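Phytase (Debaryomyces castellii, PDB 2GFI) releases phosphate from inositol hexakisphosphate (phytate) as a 3-phytase of the histidine acid phosphatase family. Local coordinates at residues Arg167-Ser172 and Val189-Ile194; Gly344-Asp349 and Tyr390-Ala395. All coordinates share one frame; numbering follows the deposited sequence.

Contact 1. Residues Arg167-Ser172 and Val189-Ile194; sequences RVYQTS and VKTNII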
# COMPACT_ATOMS: atom_id res chain seq x y z
N ARG A 167 4.26 31.39 11.39
CA ARG A 167 4.16 30.00 10.95
C ARG A 167 5.53 29.30 11.09
O ARG A 167 5.58 28.15 11.49
CB ARG A 167 3.61 29.91 9.50
CG ARG A 167 4.46 30.61 8.47
CD ARG A 167 4.15 30.32 6.99
NE ARG A 167 3.24 31.34 6.60
CZ ARG A 167 3.37 32.22 5.63
NH1 ARG A 167 4.37 32.24 4.78
NH2 ARG A 167 2.40 33.07 5.50
N VAL A 168 6.63 29.99 10.77
CA VAL A 168 7.98 29.43 10.84
C VAL A 168 8.33 29.15 12.31
O VAL A 168 8.85 28.08 12.68
CB VAL A 168 9.01 30.40 10.25
CG1 VAL A 168 10.40 29.96 10.56
CG2 VAL A 168 8.86 30.54 8.73
N TYR A 169 8.04 30.15 13.13
CA TYR A 169 8.36 30.09 14.51
C TYR A 169 7.58 28.95 15.15
O TYR A 169 8.12 28.20 15.98
CB TYR A 169 8.02 31.42 15.21
CG TYR A 169 8.11 31.27 16.70
CD1 TYR A 169 9.35 31.35 17.37
CD2 TYR A 169 6.98 31.01 17.45
CE1 TYR A 169 9.44 31.18 18.76
CE2 TYR A 169 7.06 30.83 18.81
CZ TYR A 169 8.28 30.93 19.45
OH TYR A 169 8.29 30.77 20.80
N GLN A 170 6.32 28.83 14.77
CA GLN A 170 5.47 27.80 15.35
C GLN A 170 5.96 26.42 14.92
O GLN A 170 6.04 25.52 15.72
CB GLN A 170 4.00 28.02 14.98
CG GLN A 170 3.10 27.07 15.73
CD GLN A 170 1.66 27.48 15.65
OE1 GLN A 170 1.16 27.74 14.55
NE2 GLN A 170 0.97 27.51 16.80
N THR A 171 6.35 26.29 13.68
CA THR A 171 6.97 25.07 13.20
C THR A 171 8.13 24.68 14.11
O THR A 171 8.19 23.52 14.55
CB THR A 171 7.43 25.26 11.79
OG1 THR A 171 6.28 25.47 10.98
CG2 THR A 171 8.01 23.96 11.22
N SER A 172 8.98 25.66 14.45
CA SER A 172 10.22 25.36 15.15
C SER A 172 9.86 24.79 16.49
O SER A 172 10.53 23.90 16.97
CB SER A 172 11.13 26.61 15.26
OG SER A 172 10.64 27.52 16.23
N VAL A 189 15.17 24.02 25.96
CA VAL A 189 15.22 24.53 24.58
C VAL A 189 15.34 26.02 24.64
O VAL A 189 14.61 26.68 25.37
CB VAL A 189 13.95 24.15 23.73
CG1 VAL A 189 14.06 24.68 22.28
CG2 VAL A 189 13.68 22.63 23.77
N LYS A 190 16.27 26.57 23.86
CA LYS A 190 16.34 27.99 23.76
C LYS A 190 16.19 28.35 22.30
O LYS A 190 16.99 27.94 21.46
CB LYS A 190 17.64 28.53 24.38
CG LYS A 190 17.71 28.40 25.97
CD LYS A 190 16.52 29.05 26.72
CE LYS A 190 16.75 29.14 28.23
NZ LYS A 190 15.70 30.03 28.89
N THR A 191 15.14 29.12 22.01
CA THR A 191 14.86 29.49 20.65
C THR A 191 15.40 30.88 20.37
O THR A 191 15.12 31.83 21.11
CB THR A 191 13.35 29.47 20.41
OG1 THR A 191 12.88 28.13 20.55
CG2 THR A 191 13.03 29.84 18.97
N ASN A 192 16.12 30.97 19.27
CA ASN A 192 16.67 32.21 18.77
C ASN A 192 15.88 32.62 17.57
O ASN A 192 15.86 31.94 16.56
CB ASN A 192 18.15 32.00 18.45
CG ASN A 192 18.89 31.36 19.61
OD1 ASN A 192 19.01 31.97 20.67
ND2 ASN A 192 19.30 30.11 19.44
N ILE A 193 15.16 33.72 17.73
CA ILE A 193 14.27 34.23 16.73
C ILE A 193 15.05 35.30 16.02
O ILE A 193 15.36 36.32 16.60
CB ILE A 193 13.02 34.84 17.38
CG1 ILE A 193 12.42 33.91 18.42
CG2 ILE A 193 11.98 35.21 16.31
CD1 ILE A 193 11.24 34.53 19.15
N ILE A 194 15.33 35.06 14.76
CA ILE A 194 16.19 35.89 13.97
C ILE A 194 15.28 36.66 13.05
O ILE A 194 14.53 36.09 12.22
CB ILE A 194 17.16 34.97 13.19
CG1 ILE A 194 18.04 34.22 14.19
CG2 ILE A 194 18.04 35.75 12.26
CD1 ILE A 194 18.18 32.81 13.78
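A chi1 of 169° sets CG of Tyr169 beside its carbonyl carbon and opposite the backbone N, and the phenol ring leaves helix 166-180 and reaches strand 189-194, where Thr191 and Ile193 meet it. On the strand, Ile193 sends CG1 away from its carbonyl carbon, and the extended second torsion (175°) carries CD1 out to the ring. Tyr169 CE1 is shared, 3.8 Å from both Ile193 CD1 and Thr191 CG2, and Tyr169 CD1 adds a contact with Ile193. Both methyls approach obliquely, and the contact has no hydrogen bond across it. Thr191 splits its two branches between different partners, since OG1 bonds to Gln173, one residue beyond the helical segment, while CG2 also comes within 4.3 Å of Ser172 OG. That hydroxyl is turned back onto its own helix, Ser172 OG bonding Tyr169 O at 2.6 Å. The pairing closes the beta-alpha-beta unit of strand 158-163, helix 166-180 and strand 189-194: the helix segment runs nearly antiparallel to the final strand (163°), their axes 10.4 Å apart, and the two strands pair in parallel. Val168 and Ser172 lie against strand 158-163 and Phe330. Thr171 OG1, on the same helix, is hydrogen-bonded to Gly71 N, beside the predicted nucleophile His70.

Contact 2. Residues Gly344-Asp349 and Tyr390-Ala395; sequences GILIPD and YVINDA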
# COMPACT_ATOMS: atom_id res chain seq x y z
N GLY A 344 23.55 23.79 -4.71
CA GLY A 344 23.83 23.31 -6.05
C GLY A 344 23.67 21.83 -6.30
O GLY A 344 24.19 21.32 -7.27
N ILE A 345 22.92 21.13 -5.47
CA ILE A 345 22.69 19.70 -5.72
C ILE A 345 21.37 19.39 -6.45
O ILE A 345 21.18 18.31 -7.00
CB ILE A 345 22.79 18.92 -4.40
CG1 ILE A 345 21.78 19.46 -3.39
CG2 ILE A 345 24.21 19.03 -3.88
CD1 ILE A 345 21.65 18.60 -2.15
N LEU A 346 20.44 20.33 -6.43
CA LEU A 346 19.17 20.12 -7.12
C LEU A 346 18.92 21.20 -8.18
O LEU A 346 17.78 21.48 -8.56
CB LEU A 346 18.03 19.99 -6.11
CG LEU A 346 18.05 18.66 -5.34
CD1 LEU A 346 17.10 18.72 -4.17
CD2 LEU A 346 17.70 17.48 -6.26
N ILE A 347 20.03 21.76 -8.67
CA ILE A 347 20.03 22.86 -9.64
C ILE A 347 20.39 22.35 -11.04
O ILE A 347 21.40 21.69 -11.22
CB ILE A 347 21.01 24.00 -9.15
CG1 ILE A 347 20.72 24.41 -7.70
CG2 ILE A 347 21.01 25.22 -10.08
CD1 ILE A 347 19.25 24.67 -7.39
N PRO A 348 19.58 22.65 -12.05
CA PRO A 348 19.88 22.22 -13.42
C PRO A 348 21.11 22.98 -13.94
O PRO A 348 21.39 24.08 -13.44
CB PRO A 348 18.63 22.62 -14.21
CG PRO A 348 18.09 23.75 -13.48
CD PRO A 348 18.34 23.46 -11.98
N ASP A 349 21.81 22.42 -14.93
CA ASP A 349 22.97 23.08 -15.55
C ASP A 349 22.60 24.34 -16.29
O ASP A 349 23.38 25.31 -16.34
CB ASP A 349 23.61 22.15 -16.57
CG ASP A 349 24.38 21.03 -15.92
OD1 ASP A 349 24.91 21.24 -14.79
OD2 ASP A 349 24.50 19.91 -16.48
N TYR A 390 23.77 15.39 2.03
CA TYR A 390 22.47 16.04 2.10
C TYR A 390 21.32 15.05 2.04
O TYR A 390 21.32 14.15 1.22
CB TYR A 390 22.34 16.98 0.92
CG TYR A 390 23.07 18.26 1.11
CD1 TYR A 390 22.41 19.37 1.66
CD2 TYR A 390 24.42 18.39 0.76
CE1 TYR A 390 23.07 20.56 1.83
CE2 TYR A 390 25.10 19.60 0.93
CZ TYR A 390 24.42 20.67 1.48
OH TYR A 390 25.07 21.86 1.66
N VAL A 391 20.32 15.25 2.90
CA VAL A 391 19.07 14.52 2.85
C VAL A 391 17.99 15.60 2.69
O VAL A 391 17.70 16.36 3.63
CB VAL A 391 18.86 13.65 4.13
CG1 VAL A 391 17.81 12.59 3.90
CG2 VAL A 391 20.17 12.96 4.57
N ILE A 392 17.42 15.68 1.48
CA ILE A 392 16.42 16.67 1.16
C ILE A 392 15.09 15.94 1.13
O ILE A 392 14.90 14.98 0.37
CB ILE A 392 16.69 17.24 -0.20
CG1 ILE A 392 18.17 17.63 -0.36
CG2 ILE A 392 15.67 18.38 -0.53
CD1 ILE A 392 18.71 18.52 0.78
N ASN A 393 14.19 16.36 2.00
CA ASN A 393 12.87 15.74 2.09
C ASN A 393 12.95 14.23 2.06
O ASN A 393 12.27 13.56 1.27
CB ASN A 393 11.99 16.31 1.02
CG ASN A 393 11.96 17.77 1.11
OD1 ASN A 393 12.20 18.48 0.14
ND2 ASN A 393 11.72 18.25 2.30
N ASP A 394 13.81 13.73 2.94
CA ASP A 394 13.94 12.32 3.23
C ASP A 394 14.62 11.49 2.17
O ASP A 394 14.50 10.27 2.19
CB ASP A 394 12.62 11.70 3.62
CG ASP A 394 12.10 12.24 4.89
OD1 ASP A 394 12.87 12.23 5.88
OD2 ASP A 394 10.92 12.67 5.00
N ALA A 395 15.36 12.13 1.27
CA ALA A 395 16.11 11.43 0.25
C ALA A 395 17.55 11.90 0.30
O ALA A 395 17.79 13.09 0.39
CB ALA A 395 15.53 11.73 -1.12
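Ile345 lays its CD1 methyl against the root of the Tyr390 side chain, 3.5 Å from Tyr390 CB and 3.6 Å from Tyr390 CG. The methyl is 4.0 Å from both Tyr390 CD1 and Tyr390 CD2, and so sits centrally at the inner end of the ring. The chi1 of Ile345, 58°, places CG1 between the backbone N and the carbonyl carbon, and the extended chi2 then delivers CD1 to the strand. The same methyl lies 4.0 Å from Ile392 CG1, bridging two residues that point to one side of strand 385-392. Leu346 runs alongside Ile392 in the opposite sense, bringing its CD1 3.9 Å from Ile392 CG2. With an alanine in place of Ile392, the CG2 that Leu346 CD1 rests on and the CG1 beside Ile345 CD1 are gone, which would probably leave a gap between the strand and both methyls. The strand turns directly after Ile392: a type I' turn to Ala395, closed by backbone bonds in both directions, makes a two-residue beta hairpin with strand 395-397. Ile397 on that returning strand touches Ile345, Leu346 and Ile392, while helix 333-343 packs Ile343 against Tyr390 and His340 against Ile392.

Overall arrangement
Contacts 1 and 2 lie toward opposite ends of one mixed sheet, their centres 24 Å apart and their nearest atoms about 11 Å apart without touching. From strand 189-194 of contact 1 the pairing runs through 158-163, 326-331, 59-69 and 374-382 to strand 385-392 of contact 2. The predicted catalytic residues belong to the middle of this order: His70 follows strand 59-69, and Asp333 follows strand 326-331 and begins the helix that leads into Gly344-Asp349. Side chain to side chain, Tyr169 is about 8 Å from His70, the predicted nucleophile, and Ile392 about 11 Å from Asp333, the predicted proton donor.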